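Local atomic coordinates of acetyl-CoA acetyltransferase (PDB entry 4EGV), a protein that is a monomeric thiolase-like protein, probably an acyltransferase, whose physiological reaction is not established. Residues A[374-377]-A[382-385]; A[229-234]-A[368-373]; A[93-98]-A[103-108]. All coordinates share one frame; numbering follows the deposited sequence.

Contact 1 (A[374-377]-A[382-385])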
ATOM      1  N   PRO A 374      -4.676   6.137   7.450  1.00 47.11           N
ATOM      2  CA  PRO A 374      -5.489   7.212   7.924  1.00 46.38           C
ATOM      3  C   PRO A 374      -4.693   7.879   9.037  1.00 45.98           C
ATOM      4  O   PRO A 374      -4.458   9.072   8.968  1.00 46.45           O
ATOM      5  CB  PRO A 374      -6.720   6.503   8.450  1.00 46.37           C
ATOM      6  CG  PRO A 374      -6.678   5.259   7.881  1.00 46.54           C
ATOM      7  CD  PRO A 374      -5.323   4.858   7.707  1.00 46.90           C
ATOM      8  N   PHE A 375      -4.270   7.093  10.022  1.00 44.29           N
ATOM      9  CA  PHE A 375      -3.880   7.569  11.328  1.00 42.65           C
ATOM     10  C   PHE A 375      -2.504   8.160  11.417  1.00 41.57           C
ATOM     11  O   PHE A 375      -2.299   9.096  12.085  1.00 40.84           O
ATOM     12  CB  PHE A 375      -4.059   6.470  12.378  1.00 42.98           C
ATOM     13  CG  PHE A 375      -5.307   5.683  12.238  1.00 42.43           C
ATOM     14  CD1 PHE A 375      -6.508   6.205  12.596  1.00 42.27           C
ATOM     15  CD2 PHE A 375      -5.290   4.427  11.716  1.00 40.83           C
ATOM     16  CE1 PHE A 375      -7.641   5.470  12.426  1.00 42.01           C
ATOM     17  CE2 PHE A 375      -6.404   3.731  11.570  1.00 39.69           C
ATOM     18  CZ  PHE A 375      -7.574   4.238  11.924  1.00 40.57           C
ATOM     19  N   PHE A 376      -1.567   7.560  10.736  1.00 40.33           N
ATOM     20  CA  PHE A 376      -0.177   7.982  10.700  1.00 39.60           C
ATOM     21  C   PHE A 376      -0.001   9.332  10.011  1.00 39.79           C
ATOM     22  O   PHE A 376       0.848  10.113  10.413  1.00 39.24           O
ATOM     23  CB  PHE A 376       0.722   6.908  10.058  1.00 39.22           C
ATOM     24  CG  PHE A 376       2.194   7.300   9.964  1.00 37.60           C
ATOM     25  CD1 PHE A 376       2.982   7.429  11.105  1.00 36.24           C
ATOM     26  CD2 PHE A 376       2.799   7.516   8.728  1.00 36.47           C
ATOM     27  CE1 PHE A 376       4.332   7.768  11.017  1.00 34.01           C
ATOM     28  CE2 PHE A 376       4.152   7.861   8.632  1.00 34.59           C
ATOM     29  CZ  PHE A 376       4.905   8.009   9.783  1.00 34.11           C
ATOM     30  N   GLY A 377      -0.823   9.587   8.992  1.00 40.33           N
ATOM     31  CA  GLY A 377      -0.773  10.794   8.193  1.00 41.30           C
ATOM     32  C   GLY A 377      -0.133  10.545   6.855  1.00 42.43           C
ATOM     33  O   GLY A 377       0.806   9.743   6.740  1.00 42.41           O
ATOM     34  N   ASN A 382       4.226   7.613  -0.268  1.00 36.88           N
ATOM     35  CA  ASN A 382       5.500   7.329   0.363  1.00 35.41           C
ATOM     36  C   ASN A 382       5.383   6.641   1.738  1.00 34.66           C
ATOM     37  O   ASN A 382       6.344   6.510   2.463  1.00 34.07           O
ATOM     38  CB  ASN A 382       6.340   8.615   0.447  1.00 35.14           C
ATOM     39  CG  ASN A 382       7.783   8.324   0.618  1.00 33.97           C
ATOM     40  OD1 ASN A 382       8.375   7.656  -0.217  1.00 31.35           O
ATOM     41  ND2 ASN A 382       8.356   8.761   1.721  1.00 31.45           N
ATOM     42  N   TYR A 383       4.198   6.177   2.075  1.00 34.63           N
ATOM     43  CA  TYR A 383       3.965   5.552   3.366  1.00 34.56           C
ATOM     44  C   TYR A 383       4.871   4.368   3.699  1.00 33.99           C
ATOM     45  O   TYR A 383       5.436   4.319   4.775  1.00 33.98           O
ATOM     46  CB  TYR A 383       2.519   5.109   3.509  1.00 35.03           C
ATOM     47  CG  TYR A 383       2.368   4.211   4.714  1.00 38.19           C
ATOM     48  CD1 TYR A 383       2.246   4.761   6.002  1.00 39.00           C
ATOM     49  CD2 TYR A 383       2.412   2.815   4.586  1.00 39.87           C
ATOM     50  CE1 TYR A 383       2.148   3.975   7.081  1.00 41.68           C
ATOM     51  CE2 TYR A 383       2.314   2.018   5.696  1.00 41.84           C
ATOM     52  CZ  TYR A 383       2.185   2.608   6.935  1.00 43.39           C
ATOM     53  OH  TYR A 383       2.064   1.837   8.053  1.00 46.39           O
ATOM     54  N   SER A 384       5.007   3.409   2.792  1.00 33.29           N
ATOM     55  CA  SER A 384       5.803   2.207   3.070  1.00 32.37           C
ATOM     56  C   SER A 384       7.279   2.450   3.334  1.00 31.85           C
ATOM     57  O   SER A 384       7.986   1.558   3.737  1.00 32.12           O
ATOM     58  CB  SER A 384       5.639   1.128   1.978  1.00 32.12           C
ATOM     59  OG  SER A 384       4.542   0.271   2.240  1.00 32.06           O
HETATM   60  N   MSE A 385       7.780   3.637   3.118  1.00 31.61           N
HETATM   61  CA  MSE A 385       9.167   3.830   3.420  1.00 31.73           C
HETATM   62  C   MSE A 385       9.395   4.070   4.894  1.00 30.13           C
HETATM   63  O   MSE A 385      10.470   3.799   5.414  1.00 29.55           O
HETATM   64  CB  MSE A 385       9.689   5.002   2.663  1.00 32.64           C
HETATM   65  CG  MSE A 385      11.155   5.082   2.751  1.00 37.69           C
HETATM   66 SE   MSE A 385      11.694   5.848   1.172  1.00 48.43          SE
HETATM   67  CE  MSE A 385      10.863   7.568   1.260  1.00 50.44           C
TER

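Contact 2 (A[229-234]-A[368-373])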
ATOM      1  N   ALA A 229      -0.801   6.411  17.729  1.00 44.00           N
ATOM      2  CA  ALA A 229      -0.800   7.506  18.707  1.00 45.07           C
ATOM      3  C   ALA A 229       0.497   7.572  19.521  1.00 45.65           C
ATOM      4  O   ALA A 229       0.906   8.646  19.972  1.00 45.03           O
ATOM      5  CB  ALA A 229      -2.013   7.447  19.609  1.00 44.77           C
ATOM      6  N   LYS A 230       1.156   6.427  19.663  1.00 46.59           N
ATOM      7  CA  LYS A 230       2.425   6.336  20.384  1.00 48.00           C
ATOM      8  C   LYS A 230       3.640   6.492  19.484  1.00 47.45           C
ATOM      9  O   LYS A 230       4.768   6.525  19.959  1.00 47.49           O
ATOM     10  CB  LYS A 230       2.522   5.012  21.134  1.00 48.80           C
ATOM     11  CG  LYS A 230       1.566   4.875  22.315  1.00 52.79           C
ATOM     12  CD  LYS A 230       1.467   3.390  22.716  1.00 59.00           C
ATOM     13  CE  LYS A 230       0.325   3.191  23.699  1.00 61.66           C
ATOM     14  NZ  LYS A 230      -0.267   1.817  23.685  1.00 62.38           N
ATOM     15  N   ASN A 231       3.406   6.575  18.184  1.00 47.03           N
ATOM     16  CA  ASN A 231       4.461   6.842  17.232  1.00 46.67           C
ATOM     17  C   ASN A 231       4.691   8.361  17.143  1.00 46.49           C
ATOM     18  O   ASN A 231       3.786   9.096  16.762  1.00 46.29           O
ATOM     19  CB  ASN A 231       4.080   6.224  15.881  1.00 46.56           C
ATOM     20  CG  ASN A 231       5.183   6.324  14.829  1.00 45.70           C
ATOM     21  OD1 ASN A 231       6.140   7.051  14.972  1.00 45.06           O
ATOM     22  ND2 ASN A 231       5.028   5.581  13.762  1.00 43.87           N
ATOM     23  N   PRO A 232       5.899   8.837  17.533  1.00 46.41           N
ATOM     24  CA  PRO A 232       6.220  10.287  17.460  1.00 46.13           C
ATOM     25  C   PRO A 232       6.170  10.854  16.024  1.00 45.79           C
ATOM     26  O   PRO A 232       5.893  12.019  15.818  1.00 45.13           O
ATOM     27  CB  PRO A 232       7.640  10.378  18.018  1.00 46.18           C
ATOM     28  CG  PRO A 232       7.987   8.994  18.560  1.00 46.34           C
ATOM     29  CD  PRO A 232       7.038   8.018  18.008  1.00 46.08           C
ATOM     30  N   TYR A 233       6.410  10.008  15.042  1.00 45.93           N
ATOM     31  CA  TYR A 233       6.417  10.426  13.673  1.00 46.56           C
ATOM     32  C   TYR A 233       5.035  10.613  13.112  1.00 47.89           C
ATOM     33  O   TYR A 233       4.894  11.151  12.033  1.00 47.76           O
ATOM     34  CB  TYR A 233       7.192   9.435  12.837  1.00 45.80           C
ATOM     35  CG  TYR A 233       8.676   9.495  13.060  1.00 44.42           C
ATOM     36  CD1 TYR A 233       9.421  10.588  12.616  1.00 41.62           C
ATOM     37  CD2 TYR A 233       9.352   8.457  13.702  1.00 43.21           C
ATOM     38  CE1 TYR A 233      10.774  10.648  12.799  1.00 39.90           C
ATOM     39  CE2 TYR A 233      10.742   8.516  13.884  1.00 40.82           C
ATOM     40  CZ  TYR A 233      11.422   9.624  13.422  1.00 39.65           C
ATOM     41  OH  TYR A 233      12.740   9.746  13.581  1.00 36.22           O
ATOM     42  N   SER A 234       4.016  10.174  13.851  1.00 50.16           N
ATOM     43  CA  SER A 234       2.620  10.429  13.485  1.00 51.98           C
ATOM     44  C   SER A 234       2.301  11.907  13.559  1.00 53.98           C
ATOM     45  O   SER A 234       2.699  12.606  14.488  1.00 53.91           O
ATOM     46  CB  SER A 234       1.666   9.713  14.399  1.00 51.22           C
ATOM     47  OG  SER A 234       1.737   8.346  14.198  1.00 50.63           O
ATOM     48  N   THR A 368       0.700  -3.649  11.999  1.00 41.91           N
ATOM     49  CA  THR A 368       1.362  -2.393  11.648  1.00 41.19           C
ATOM     50  C   THR A 368       2.526  -2.046  12.573  1.00 40.58           C
ATOM     51  O   THR A 368       2.551  -2.374  13.738  1.00 40.10           O
ATOM     52  CB  THR A 368       0.351  -1.210  11.562  1.00 41.27           C
ATOM     53  OG1 THR A 368       1.003  -0.075  11.012  1.00 39.99           O
ATOM     54  CG2 THR A 368      -0.234  -0.862  12.940  1.00 40.69           C
ATOM     55  N   LEU A 369       3.507  -1.399  12.016  1.00 40.35           N
ATOM     56  CA  LEU A 369       4.613  -0.956  12.788  1.00 40.88           C
ATOM     57  C   LEU A 369       4.561   0.553  12.954  1.00 40.63           C
ATOM     58  O   LEU A 369       5.184   1.108  13.813  1.00 40.07           O
ATOM     59  CB  LEU A 369       5.882  -1.324  12.051  1.00 41.10           C
ATOM     60  CG  LEU A 369       6.295  -2.767  12.143  1.00 41.67           C
ATOM     61  CD1 LEU A 369       7.459  -3.015  11.188  1.00 41.62           C
ATOM     62  CD2 LEU A 369       6.677  -3.057  13.571  1.00 41.66           C
ATOM     63  N   THR A 370       3.802   1.191  12.092  1.00 41.02           N
ATOM     64  CA  THR A 370       3.798   2.609  11.955  1.00 41.83           C
ATOM     65  C   THR A 370       2.540   3.208  12.596  1.00 41.90           C
ATOM     66  O   THR A 370       2.574   4.239  13.257  1.00 41.12           O
ATOM     67  CB  THR A 370       3.870   2.931  10.458  1.00 41.79           C
ATOM     68  OG1 THR A 370       5.201   2.726   9.994  1.00 42.63           O
ATOM     69  CG2 THR A 370       3.530   4.319  10.220  1.00 42.47           C
ATOM     70  N   GLY A 371       1.451   2.540  12.391  1.00 42.31           N
ATOM     71  CA  GLY A 371       0.202   3.061  12.813  1.00 43.04           C
ATOM     72  C   GLY A 371      -0.742   3.097  11.663  1.00 43.83           C
ATOM     73  O   GLY A 371      -1.892   3.225  11.863  1.00 43.58           O
ATOM     74  N   GLY A 372      -0.233   3.009  10.446  1.00 44.71           N
ATOM     75  CA  GLY A 372      -1.065   2.961   9.268  1.00 45.79           C
ATOM     76  C   GLY A 372      -1.564   4.271   8.757  1.00 46.39           C
ATOM     77  O   GLY A 372      -1.332   5.266   9.357  1.00 46.40           O
ATOM     78  N   LEU A 373      -2.272   4.240   7.642  1.00 46.64           N
ATOM     79  CA  LEU A 373      -2.462   5.398   6.800  1.00 47.02           C
ATOM     80  C   LEU A 373      -3.438   6.466   7.231  1.00 47.59           C
ATOM     81  O   LEU A 373      -3.078   7.611   7.373  1.00 48.13           O
ATOM     82  CB  LEU A 373      -2.678   5.025   5.354  1.00 46.94           C
ATOM     83  CG  LEU A 373      -1.489   5.395   4.504  1.00 46.33           C
ATOM     84  CD1 LEU A 373      -1.626   4.886   3.196  1.00 45.48           C
ATOM     85  CD2 LEU A 373      -1.230   6.835   4.469  1.00 43.97           C
TER

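Contact 3 (A[93-98]-A[103-108])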
ATOM      1  N   TYR A  93      14.226  16.659  -8.680  1.00 41.49           N
ATOM      2  CA  TYR A  93      14.058  16.529  -7.266  1.00 39.87           C
ATOM      3  C   TYR A  93      15.030  15.572  -6.588  1.00 37.85           C
ATOM      4  O   TYR A  93      15.527  15.897  -5.549  1.00 36.75           O
ATOM      5  CB  TYR A  93      12.586  16.290  -6.959  1.00 40.54           C
ATOM      6  CG  TYR A  93      12.260  15.253  -5.942  1.00 42.47           C
ATOM      7  CD1 TYR A  93      12.371  15.520  -4.600  1.00 44.84           C
ATOM      8  CD2 TYR A  93      11.815  14.019  -6.309  1.00 45.27           C
ATOM      9  CE1 TYR A  93      12.084  14.600  -3.692  1.00 46.60           C
ATOM     10  CE2 TYR A  93      11.531  13.092  -5.376  1.00 47.90           C
ATOM     11  CZ  TYR A  93      11.658  13.396  -4.088  1.00 48.61           C
ATOM     12  OH  TYR A  93      11.336  12.464  -3.184  1.00 50.20           O
ATOM     13  N   PRO A  94      15.350  14.436  -7.207  1.00 36.17           N
ATOM     14  CA  PRO A  94      16.392  13.581  -6.682  1.00 35.33           C
ATOM     15  C   PRO A  94      17.801  14.167  -6.634  1.00 34.57           C
ATOM     16  O   PRO A  94      18.442  14.006  -5.623  1.00 34.70           O
ATOM     17  CB  PRO A  94      16.326  12.371  -7.597  1.00 34.85           C
ATOM     18  CG  PRO A  94      15.011  12.379  -8.064  1.00 35.01           C
ATOM     19  CD  PRO A  94      14.687  13.768  -8.331  1.00 35.69           C
ATOM     20  N   ARG A  95      18.278  14.827  -7.694  1.00 34.41           N
ATOM     21  CA  ARG A  95      19.560  15.600  -7.642  1.00 34.09           C
ATOM     22  C   ARG A  95      19.628  16.803  -6.686  1.00 33.89           C
ATOM     23  O   ARG A  95      20.688  17.086  -6.168  1.00 33.95           O
ATOM     24  CB  ARG A  95      20.048  16.032  -9.031  1.00 33.90           C
ATOM     25  CG  ARG A  95      20.817  14.961  -9.679  1.00 32.39           C
ATOM     26  CD  ARG A  95      21.400  15.311 -10.994  1.00 28.60           C
ATOM     27  NE  ARG A  95      21.683  14.038 -11.627  1.00 27.42           N
ATOM     28  CZ  ARG A  95      22.703  13.232 -11.296  1.00 25.90           C
ATOM     29  NH1 ARG A  95      23.582  13.565 -10.328  1.00 23.64           N
ATOM     30  NH2 ARG A  95      22.807  12.062 -11.928  1.00 21.95           N
ATOM     31  N   SER A  96      18.521  17.504  -6.463  1.00 33.53           N
ATOM     32  CA  SER A  96      18.532  18.583  -5.508  1.00 34.03           C
ATOM     33  C   SER A  96      18.791  18.035  -4.104  1.00 34.58           C
ATOM     34  O   SER A  96      19.413  18.710  -3.293  1.00 35.11           O
ATOM     35  CB  SER A  96      17.208  19.369  -5.480  1.00 34.23           C
ATOM     36  OG  SER A  96      16.653  19.689  -6.726  1.00 33.12           O
ATOM     37  N   VAL A  97      18.264  16.834  -3.826  1.00 34.81           N
ATOM     38  CA  VAL A  97      18.358  16.176  -2.540  1.00 34.62           C
ATOM     39  C   VAL A  97      19.778  15.749  -2.383  1.00 34.59           C
ATOM     40  O   VAL A  97      20.361  15.907  -1.316  1.00 34.06           O
ATOM     41  CB  VAL A  97      17.329  14.969  -2.369  1.00 35.05           C
ATOM     42  CG1 VAL A  97      17.683  14.078  -1.162  1.00 33.63           C
ATOM     43  CG2 VAL A  97      15.895  15.485  -2.212  1.00 33.82           C
ATOM     44  N   ALA A  98      20.350  15.271  -3.473  1.00 34.98           N
ATOM     45  CA  ALA A  98      21.744  14.851  -3.503  1.00 35.65           C
ATOM     46  C   ALA A  98      22.715  15.999  -3.190  1.00 36.37           C
ATOM     47  O   ALA A  98      23.663  15.801  -2.457  1.00 35.89           O
ATOM     48  CB  ALA A  98      22.057  14.253  -4.831  1.00 35.48           C
ATOM     49  N   ALA A 103      26.296  14.767  -2.027  1.00 41.06           N
ATOM     50  CA  ALA A 103      26.447  13.641  -2.951  1.00 41.77           C
ATOM     51  C   ALA A 103      26.545  14.141  -4.388  1.00 42.27           C
ATOM     52  O   ALA A 103      25.984  15.197  -4.724  1.00 42.33           O
ATOM     53  CB  ALA A 103      25.270  12.644  -2.813  1.00 41.01           C
ATOM     54  N   ASP A 104      27.273  13.401  -5.226  1.00 42.57           N
ATOM     55  CA  ASP A 104      27.285  13.664  -6.672  1.00 42.75           C
ATOM     56  C   ASP A 104      27.232  12.330  -7.459  1.00 41.60           C
ATOM     57  O   ASP A 104      28.255  11.851  -7.973  1.00 40.82           O
ATOM     58  CB  ASP A 104      28.478  14.551  -7.073  1.00 43.42           C
ATOM     59  CG  ASP A 104      28.412  15.003  -8.567  1.00 46.17           C
ATOM     60  OD1 ASP A 104      27.293  15.270  -9.070  1.00 45.28           O
ATOM     61  OD2 ASP A 104      29.485  15.080  -9.243  1.00 48.11           O
ATOM     62  N   PRO A 105      26.034  11.721  -7.520  1.00 40.74           N
ATOM     63  CA  PRO A 105      25.910  10.350  -7.976  1.00 39.84           C
ATOM     64  C   PRO A 105      25.783  10.279  -9.463  1.00 39.38           C
ATOM     65  O   PRO A 105      25.242  11.200 -10.073  1.00 39.42           O
ATOM     66  CB  PRO A 105      24.626   9.887  -7.332  1.00 39.53           C
ATOM     67  CG  PRO A 105      23.811  11.092  -7.197  1.00 39.99           C
ATOM     68  CD  PRO A 105      24.744  12.273  -7.067  1.00 40.72           C
ATOM     69  N   ALA A 106      26.276   9.198 -10.050  1.00 38.97           N
ATOM     70  CA  ALA A 106      26.181   9.009 -11.482  1.00 38.69           C
ATOM     71  C   ALA A 106      24.689   8.860 -11.937  1.00 38.65           C
ATOM     72  O   ALA A 106      24.299   9.438 -12.928  1.00 37.64           O
ATOM     73  CB  ALA A 106      27.093   7.824 -11.951  1.00 38.08           C
ATOM     74  N   HIS A 107      23.853   8.100 -11.219  1.00 38.61           N
ATOM     75  CA  HIS A 107      22.443   7.956 -11.653  1.00 39.28           C
ATOM     76  C   HIS A 107      21.464   8.584 -10.688  1.00 37.30           C
ATOM     77  O   HIS A 107      21.593   8.453  -9.492  1.00 36.91           O
ATOM     78  CB  HIS A 107      22.029   6.496 -11.948  1.00 40.61           C
ATOM     79  CG  HIS A 107      22.866   5.831 -12.993  1.00 46.81           C
ATOM     80  ND1 HIS A 107      22.705   6.082 -14.344  1.00 51.30           N
ATOM     81  CD2 HIS A 107      23.893   4.949 -12.889  1.00 51.10           C
ATOM     82  CE1 HIS A 107      23.582   5.367 -15.030  1.00 52.93           C
ATOM     83  NE2 HIS A 107      24.318   4.674 -14.171  1.00 54.00           N
ATOM     84  N   ALA A 108      20.495   9.294 -11.233  1.00 35.57           N
ATOM     85  CA  ALA A 108      19.367   9.750 -10.460  1.00 33.89           C
ATOM     86  C   ALA A 108      18.083   9.121 -11.047  1.00 33.03           C
ATOM     87  O   ALA A 108      17.917   9.033 -12.256  1.00 31.91           O
ATOM     88  CB  ALA A 108      19.308  11.264 -10.446  1.00 33.23           C
TER

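Contact 1 (A[374-377]-A[382-385])
F376 and Y383 both swing CG anti to their own backbone N (chi1 179° and 168°), and this sends the two rings toward each other across the short loop between their helices. The touch itself is narrow. CD2 of F376 comes within 3.9 Å of CD1 of Y383 and 4.0 Å from CE1 of Y383, so a single corner of the phenylalanine meets the CD1–CE1 side of the tyrosine, close to the tyrosine plane. The rings stand steeply to one another, planes at 77°, with centroids 6.0 Å apart: an oblique apolar contact. At the far end of its ring the Y383 hydroxyl is hydrogen-bonded to OD2 of D341, which gives this buried tyrosine a polar anchor while its flank packs on F376. The phenylalanine also meets the ring of H386, one turn further along the helix of Y383. Behind F376, G377 leaves the helix with positive phi and turns the chain into the loop. The contact joins the short helix 373-376 to the start of helix 383-397 across that loop, in the C-terminal half of the thiolase fold, where helix 383-397 leads into strand 402-409 of the main sheet.

Contact 2 (A[229-234]-A[368-373])
N231 forms an Asx turn just past the end of helix 210-230, and the same side chain ties this region to T370, in the loop ahead of helix 373-376. Across the contact, ND2 of N231 gives a hydrogen bond of 2.8 Å to the carbonyl O of T370. The bond is nearly straight, 166° at the hydrogen; it lies close to the amide plane of N231 and arrives on a lone pair of the carbonyl, in its plane. With CG anti to the backbone N (chi1 -174°), the asparagine amide reaches across to the loop, and its methylene also rests near the same carbonyl. The other end of the amide is used at home: OD1 of N231 accepts from N of Y233 at 3.0 Å, the donor standing above the carbonyl plane. One side chain therefore serves both its own turn and the neighbouring loop, which should fix the rotation of the amide. A type I turn runs through the same residues, closed by N of S234 to O of N231 at 3.1 Å. In segment 368-373, OG1 of T368 receives N of G371 at 3.0 Å, an ST motif, and N of T370 at 3.3 Å, an ST turn. D341 adds to this by accepting from N of L369. Around the pair, F376 of helix 373-376 packs on N231, S234 and T370, while Y383 and E390 of helix 383-397 cover T370, and T368 leans on F224 and V227 of helix 210-230.

Contact 3 (A[93-98]-A[103-108])
R95 lies across the segment 103-108 with its guanidinium edge against backbone carbonyls and one face over a methyl, where helix 93-101 turns back into strand 107-110. This is the return leg of a beta-alpha-beta crossover, since strands 70-73 and 107-110 are parallel neighbours in the main sheet. The arginine, extended from CG to NE, grips the O of P105 end-on with both terminal nitrogens. NH1 makes the shorter bond to P105 O, 2.9 Å and in the carbonyl plane; NH2 shares that oxygen at 3.2 Å, tilted from the plane. A further, weak bond runs from NH2 to O of A106. The CB of A108 sits over one guanidinium face, 3.8 Å from NE of R95. Against P105 the arginine side chain slides past in the opposite direction, with NH1 of R95 3.7 Å from CD of P105. D104 is near but beyond a salt bridge, and its charge may still favour the arginine. Along the helix, P94 CB meets A108 CB at 4.3 Å, both also packing on V71, and A98 CB rests 4.0 Å from P105 CD. Past the helix, N of A103 donates to O of A98, five residues back, at 2.9 Å.

Contacts 1 and 2 form one buried cluster: their centres lie 8 Å apart, and F376 and Y383 of contact 1 both pack on T370 of contact 2. Segment 368-373 runs directly into 374-377, and helix 383-397 follows; the end of helix 210-230, more than 130 residues earlier, packs against them. D341, near the end of edge strand 337-342, is bonded to both contacts. Contact 3 comes first along the chain, at the other outer strand, 107-110. Its centre is about 25 Å from that of contact 1, though their nearest atoms are about 6 Å apart without touching, and 29 Å from that of contact 2. Contacts 1 and 3 both reach strand 136-143 of the same sheet.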